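Long-range contact in lipoate-protein ligase, putative (Streptococcus pneumoniae, PDB 1VQZ), which is a putative member of the lipoate-protein ligase family, with a fold of the class II tRNA synthetase type and a smaller C-terminal domain: residues D22-H36 with E233-G246. Residues are numbered along the deposited sequence; the frame is centred on the assembly and turned at random.
With EDO (1,2-ethanediol), chain N; EDO (1,2-ethanediol), chain H; EDO (1,2-ethanediol), chain L.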
loop_
_atom_site.group_PDB
_atom_site.type_symbol
_atom_site.label_atom_id
_atom_site.label_comp_id
_atom_site.label_asym_id
_atom_site.label_seq_id
_atom_site.Cartn_x
_atom_site.Cartn_y
_atom_site.Cartn_z
ATOM N N ASP A 22 9.876 11.958 8.769
ATOM C CA ASP A 22 8.597 12.043 9.474
ATOM C C ASP A 22 7.498 11.295 8.724
ATOM O O ASP A 22 6.952 11.768 7.744
ATOM C CB ASP A 22 8.264 13.533 9.685
ATOM C CG ASP A 22 7.001 13.806 10.569
ATOM O OD1 ASP A 22 6.048 13.022 10.635
ATOM O OD2 ASP A 22 6.947 14.920 11.147
ATOM N N THR A 23 7.171 10.106 9.220
ATOM C CA THR A 23 6.343 9.188 8.480
ATOM C C THR A 23 5.017 9.819 8.046
ATOM O O THR A 23 4.636 9.766 6.866
ATOM C CB THR A 23 6.087 7.880 9.287
ATOM O OG1 THR A 23 7.335 7.266 9.633
ATOM C CG2 THR A 23 5.266 6.892 8.470
ATOM N N ALA A 24 4.307 10.393 8.988
ATOM C CA ALA A 24 3.020 10.978 8.673
ATOM C C ALA A 24 3.118 12.146 7.679
ATOM O O ALA A 24 2.281 12.261 6.779
ATOM C CB ALA A 24 2.332 11.401 9.932
ATOM N N PHE A 25 4.154 12.976 7.814
ATOM C CA PHE A 25 4.416 14.058 6.892
ATOM C C PHE A 25 4.690 13.510 5.474
ATOM O O PHE A 25 4.142 14.000 4.469
ATOM C CB PHE A 25 5.597 14.929 7.373
ATOM C CG PHE A 25 6.012 15.955 6.357
ATOM C CD1 PHE A 25 5.270 17.113 6.192
ATOM C CD2 PHE A 25 7.083 15.717 5.510
ATOM C CE1 PHE A 25 5.624 18.033 5.219
ATOM C CE2 PHE A 25 7.430 16.616 4.524
ATOM C CZ PHE A 25 6.686 17.771 4.372
ATOM N N ASN A 26 5.534 12.494 5.410
ATOM C CA ASN A 26 5.962 11.904 4.149
ATOM C C ASN A 26 4.807 11.307 3.364
ATOM O O ASN A 26 4.747 11.403 2.105
ATOM C CB ASN A 26 7.011 10.819 4.386
ATOM C CG ASN A 26 8.407 11.367 4.782
ATOM O OD1 ASN A 26 8.702 12.577 4.704
ATOM N ND2 ASN A 26 9.282 10.433 5.255
ATOM N N ILE A 27 3.917 10.629 4.088
ATOM C CA ILE A 27 2.796 9.984 3.464
ATOM C C ILE A 27 1.819 11.066 2.994
ATOM O O ILE A 27 1.242 10.957 1.885
ATOM C CB ILE A 27 2.236 8.878 4.365
ATOM C CG1 ILE A 27 3.250 7.725 4.441
ATOM C CG2 ILE A 27 0.920 8.290 3.845
ATOM C CD1 ILE A 27 2.844 6.679 5.430
ATOM N N ALA A 28 1.648 12.116 3.815
ATOM C CA ALA A 28 0.809 13.276 3.416
ATOM C C ALA A 28 1.341 13.923 2.106
ATOM O O ALA A 28 0.578 14.306 1.189
ATOM C CB ALA A 28 0.751 14.287 4.550
ATOM N N LEU A 29 2.669 14.028 2.016
ATOM C CA LEU A 29 3.306 14.648 0.879
ATOM C C LEU A 29 3.065 13.803 -0.364
ATOM O O LEU A 29 2.781 14.349 -1.435
ATOM C CB LEU A 29 4.797 14.890 1.151
ATOM C CG LEU A 29 5.601 15.658 0.087
ATOM C CD1 LEU A 29 6.695 16.402 0.682
ATOM C CD2 LEU A 29 6.149 14.740 -1.040
ATOM N N GLU A 30 3.137 12.474 -0.213
ATOM C CA GLU A 30 2.897 11.566 -1.343
ATOM C C GLU A 30 1.453 11.678 -1.811
ATOM O O GLU A 30 1.186 11.746 -3.033
ATOM C CB GLU A 30 3.237 10.109 -0.967
ATOM C CG GLU A 30 3.068 9.097 -2.108
ATOM C CD GLU A 30 3.174 7.680 -1.624
ATOM O OE1 GLU A 30 2.473 7.357 -0.651
ATOM O OE2 GLU A 30 3.966 6.898 -2.211
ATOM N N GLU A 31 0.512 11.700 -0.866
ATOM C CA GLU A 31 -0.889 11.850 -1.241
ATOM C C GLU A 31 -1.170 13.181 -1.949
ATOM O O GLU A 31 -2.009 13.275 -2.905
ATOM C CB GLU A 31 -1.800 11.743 -0.009
ATOM C CG GLU A 31 -3.271 11.652 -0.392
ATOM C CD GLU A 31 -4.217 11.622 0.804
ATOM O OE1 GLU A 31 -4.124 12.476 1.719
ATOM O OE2 GLU A 31 -5.079 10.757 0.795
ATOM N N TYR A 32 -0.506 14.227 -1.468
ATOM C CA TYR A 32 -0.627 15.546 -2.077
ATOM C C TYR A 32 -0.164 15.546 -3.548
ATOM O O TYR A 32 -0.831 16.080 -4.421
ATOM C CB TYR A 32 0.145 16.578 -1.274
ATOM C CG TYR A 32 -0.231 17.981 -1.662
ATOM C CD1 TYR A 32 -1.392 18.576 -1.161
ATOM C CD2 TYR A 32 0.565 18.718 -2.521
ATOM C CE1 TYR A 32 -1.785 19.875 -1.533
ATOM C CE2 TYR A 32 0.198 20.043 -2.900
ATOM C CZ TYR A 32 -0.989 20.611 -2.396
ATOM O OH TYR A 32 -1.336 21.886 -2.753
ATOM N N ALA A 33 0.975 14.912 -3.829
ATOM C CA ALA A 33 1.418 14.764 -5.182
ATOM C C ALA A 33 0.397 13.954 -6.009
ATOM O O ALA A 33 0.012 14.373 -7.109
ATOM C CB ALA A 33 2.832 14.145 -5.206
ATOM N N PHE A 34 -0.061 12.810 -5.479
ATOM C CA PHE A 34 -1.008 11.943 -6.183
ATOM C C PHE A 34 -2.311 12.674 -6.491
ATOM O O PHE A 34 -2.782 12.713 -7.653
ATOM C CB PHE A 34 -1.295 10.757 -5.285
ATOM C CG PHE A 34 -2.201 9.700 -5.877
ATOM C CD1 PHE A 34 -2.235 9.439 -7.262
ATOM C CD2 PHE A 34 -2.933 8.862 -5.011
ATOM C CE1 PHE A 34 -3.028 8.392 -7.787
ATOM C CE2 PHE A 34 -3.721 7.832 -5.523
ATOM C CZ PHE A 34 -3.769 7.605 -6.919
ATOM N N LYS A 35 -2.881 13.323 -5.479
ATOM C CA LYS A 35 -4.265 13.872 -5.584
ATOM C C LYS A 35 -4.410 15.361 -5.885
ATOM O O LYS A 35 -5.427 15.805 -6.384
ATOM C CB LYS A 35 -5.051 13.527 -4.314
ATOM C CG LYS A 35 -5.182 12.058 -4.081
ATOM C CD LYS A 35 -5.973 11.758 -2.798
ATOM C CE LYS A 35 -6.179 10.234 -2.615
ATOM N NZ LYS A 35 -6.828 9.904 -1.262
ATOM N N HIS A 36 -3.369 16.109 -5.617
ATOM C CA HIS A 36 -3.433 17.575 -5.656
ATOM C C HIS A 36 -2.572 18.234 -6.728
ATOM O O HIS A 36 -2.870 19.344 -7.104
ATOM C CB HIS A 36 -3.011 18.137 -4.293
ATOM C CG HIS A 36 -4.006 17.901 -3.211
ATOM N ND1 HIS A 36 -4.884 18.875 -2.790
ATOM C CD2 HIS A 36 -4.239 16.814 -2.436
ATOM C CE1 HIS A 36 -5.626 18.388 -1.811
ATOM N NE2 HIS A 36 -5.251 17.146 -1.571
ATOM N N GLU A 233 1.877 25.313 -0.309
ATOM C CA GLU A 233 1.716 23.851 -0.502
ATOM C C GLU A 233 2.183 23.027 0.706
ATOM O O GLU A 233 1.528 22.045 1.099
ATOM C CB GLU A 233 2.439 23.378 -1.771
ATOM C CG GLU A 233 1.807 23.932 -3.070
ATOM C CD GLU A 233 2.663 23.671 -4.329
ATOM O OE1 GLU A 233 3.878 23.961 -4.287
ATOM O OE2 GLU A 233 2.108 23.200 -5.359
ATOM N N LEU A 234 3.309 23.427 1.276
ATOM C CA LEU A 234 3.819 22.816 2.483
ATOM C C LEU A 234 2.814 22.930 3.647
ATOM O O LEU A 234 2.616 21.980 4.391
ATOM C CB LEU A 234 5.173 23.428 2.869
ATOM C CG LEU A 234 6.376 22.871 2.082
ATOM C CD1 LEU A 234 7.689 23.718 2.249
ATOM C CD2 LEU A 234 6.632 21.419 2.421
ATOM N N ALA A 235 2.164 24.080 3.772
ATOM C CA ALA A 235 1.081 24.246 4.760
ATOM C C ALA A 235 -0.071 23.257 4.538
ATOM O O ALA A 235 -0.554 22.636 5.496
ATOM C CB ALA A 235 0.550 25.716 4.766
ATOM N N GLU A 236 -0.497 23.131 3.279
ATOM C CA GLU A 236 -1.584 22.234 2.901
ATOM C C GLU A 236 -1.185 20.774 3.212
ATOM O O GLU A 236 -1.972 19.987 3.754
ATOM C CB GLU A 236 -1.991 22.415 1.394
ATOM C CG GLU A 236 -2.438 23.893 0.972
ATOM C CD GLU A 236 -3.222 24.015 -0.386
ATOM O OE1 GLU A 236 -3.439 22.958 -1.062
ATOM O OE2 GLU A 236 -3.601 25.185 -0.796
ATOM N N ILE A 237 0.040 20.411 2.863
ATOM C CA ILE A 237 0.576 19.107 3.197
ATOM C C ILE A 237 0.534 18.807 4.703
ATOM O O ILE A 237 0.096 17.749 5.116
ATOM C CB ILE A 237 1.994 18.895 2.614
ATOM C CG1 ILE A 237 1.900 18.785 1.087
ATOM C CG2 ILE A 237 2.654 17.609 3.193
ATOM C CD1 ILE A 237 3.219 18.923 0.403
ATOM N N ASN A 238 0.967 19.747 5.507
ATOM C CA ASN A 238 0.908 19.577 6.955
ATOM C C ASN A 238 -0.509 19.522 7.512
ATOM O O ASN A 238 -0.779 18.807 8.497
ATOM C CB ASN A 238 1.783 20.659 7.648
ATOM C CG ASN A 238 3.293 20.267 7.676
ATOM O OD1 ASN A 238 3.634 19.221 8.202
ATOM N ND2 ASN A 238 4.164 21.087 7.090
ATOM N N ARG A 239 -1.432 20.275 6.905
ATOM C CA ARG A 239 -2.851 20.130 7.233
ATOM C C ARG A 239 -3.345 18.684 7.017
ATOM O O ARG A 239 -4.106 18.153 7.811
ATOM C CB ARG A 239 -3.687 21.130 6.410
ATOM C CG ARG A 239 -5.213 21.102 6.667
ATOM C CD ARG A 239 -5.608 21.903 7.934
ATOM N N ILE A 240 -2.969 18.094 5.904
ATOM C CA ILE A 240 -3.315 16.704 5.615
ATOM C C ILE A 240 -2.677 15.747 6.639
ATOM O O ILE A 240 -3.305 14.807 7.066
ATOM C CB ILE A 240 -2.906 16.276 4.176
ATOM C CG1 ILE A 240 -3.722 17.094 3.156
ATOM C CG2 ILE A 240 -3.147 14.745 3.983
ATOM C CD1 ILE A 240 -3.350 16.885 1.697
ATOM N N LYS A 241 -1.415 15.984 6.998
ATOM C CA LYS A 241 -0.783 15.291 8.132
ATOM C C LYS A 241 -1.595 15.449 9.430
ATOM O O LYS A 241 -1.928 14.450 10.069
ATOM C CB LYS A 241 0.662 15.792 8.308
ATOM C CG LYS A 241 1.423 15.168 9.492
ATOM C CD LYS A 241 2.705 15.949 9.915
ATOM C CE LYS A 241 3.471 15.182 11.034
ATOM N NZ LYS A 241 4.570 15.950 11.719
ATOM N N ASP A 242 -1.981 16.683 9.769
ATOM C CA ASP A 242 -2.676 16.992 11.040
ATOM C C ASP A 242 -4.106 16.425 11.119
ATOM O O ASP A 242 -4.594 16.124 12.191
ATOM C CB ASP A 242 -2.751 18.511 11.293
ATOM C CG ASP A 242 -1.401 19.146 11.592
ATOM O OD1 ASP A 242 -0.414 18.424 11.861
ATOM O OD2 ASP A 242 -1.328 20.396 11.512
ATOM N N THR A 243 -4.776 16.311 9.979
ATOM C CA THR A 243 -6.123 15.836 9.919
ATOM C C THR A 243 -6.283 14.408 9.422
ATOM O O THR A 243 -7.358 13.842 9.562
ATOM C CB THR A 243 -7.005 16.738 9.043
ATOM O OG1 THR A 243 -6.602 16.617 7.683
ATOM C CG2 THR A 243 -6.942 18.200 9.530
ATOM N N LYS A 244 -5.223 13.806 8.892
ATOM C CA LYS A 244 -5.289 12.422 8.423
ATOM C C LYS A 244 -4.200 11.498 9.002
ATOM O O LYS A 244 -4.407 10.843 10.048
ATOM C CB LYS A 244 -5.355 12.415 6.873
ATOM C CG LYS A 244 -5.675 11.050 6.232
ATOM C CD LYS A 244 -6.061 11.199 4.767
ATOM C CE LYS A 244 -6.325 9.873 4.130
ATOM N NZ LYS A 244 -6.841 9.941 2.749
ATOM N N PHE A 245 -3.020 11.499 8.388
ATOM C CA PHE A 245 -1.977 10.533 8.690
ATOM C C PHE A 245 -1.397 10.619 10.112
ATOM O O PHE A 245 -0.807 9.666 10.599
ATOM C CB PHE A 245 -0.896 10.617 7.575
ATOM C CG PHE A 245 -1.456 10.330 6.183
ATOM C CD1 PHE A 245 -1.820 9.045 5.834
ATOM C CD2 PHE A 245 -1.709 11.354 5.278
ATOM C CE1 PHE A 245 -2.389 8.798 4.613
ATOM C CE2 PHE A 245 -2.263 11.103 4.072
ATOM C CZ PHE A 245 -2.600 9.817 3.722
ATOM N N GLY A 246 -1.565 11.776 10.759
ATOM C CA GLY A 246 -1.244 11.975 12.181
ATOM C C GLY A 246 -2.347 11.715 13.185
ATOM O O GLY A 246 -2.161 11.981 14.370
HETATM C C1 EDO N . -6.794 15.433 0.402
HETATM O O1 EDO N . -6.297 14.668 -0.691
HETATM C C2 EDO N . -6.035 14.979 1.636
HETATM O O2 EDO N . -6.493 13.708 2.088
HETATM C C1 EDO H . -9.616 12.621 2.372
HETATM O O1 EDO H . -8.419 11.943 1.969
HETATM C C2 EDO H . -10.220 11.915 3.575
HETATM O O2 EDO H . -9.482 10.734 3.921
HETATM C C1 EDO L . 3.603 3.924 2.446
HETATM O O1 EDO L . 4.415 2.817 2.129
HETATM C C2 EDO L . 3.166 4.480 1.112
HETATM O O2 EDO L . 2.631 5.776 1.271
HETATM O O HOH W 1 -0.772 23.036 -5.530
#
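Lys-241 lies along the start of helix 23-36 and reaches Asp-22 with its tip. Its CB rests on Ala-28 CB at 4.0 Å. CG and CD then run past Ala-24 CB and the backbone N of Phe-25. CE lies 3.4 Å from Asp-22 OD1. CG stands anti to the backbone N (chi1 178°) and the chain stays extended, which carries NZ to the N-terminal end of helix 23-36. NZ binds Asp-22 OD2 at 2.7 Å in a salt bridge, meeting it on the syn side, 19° out of the carboxylate plane. Asp-22 is also the N-cap of that helix; its OD1 accepts a weak bond from Phe-25 N.

The two helices pack at 118°, their axes 8.3 Å apart at the closest. Phe-25, Ala-28, Tyr-32, Ile-237, Ile-240 and Phe-245 sit as knobs in holes; Ala-24 lies beside Phe-245 where the backbones come close. In the catalytic domain, Leu-29 touches Leu-45 on strand 42-47 of the large mixed sheet, and Phe-245 meets Val-78 of strand 76-79.

Ile-237 puts CG1 over one face of the Tyr-32 ring, 4.0 Å from its centroid. His-36 CB covers the opposite face, 3.4 Å above the plane. Tyr-32 OH donates to Glu-236 OE1, coming from above the carboxylate plane. A water joins this hydroxyl to Glu-233 OE2, which also bonds Tyr-227.

Phe-245 is held between Ile-27 CG2 on one face and Lys-244 CG on the other. Ile-27 CG2 is 3.6 Å from the ring centroid, a CH-pi contact. Glu-31 OE2 takes two lysines: Lys-244 NZ at its syn lone pair, 2.8 Å away, and Lys-35 NZ on the anti side. The shared carboxylate probably offsets the nearness of the two ammonium groups, and 1,2-ethanediol molecules bond to Lys-244 NZ and Glu-31 OE1.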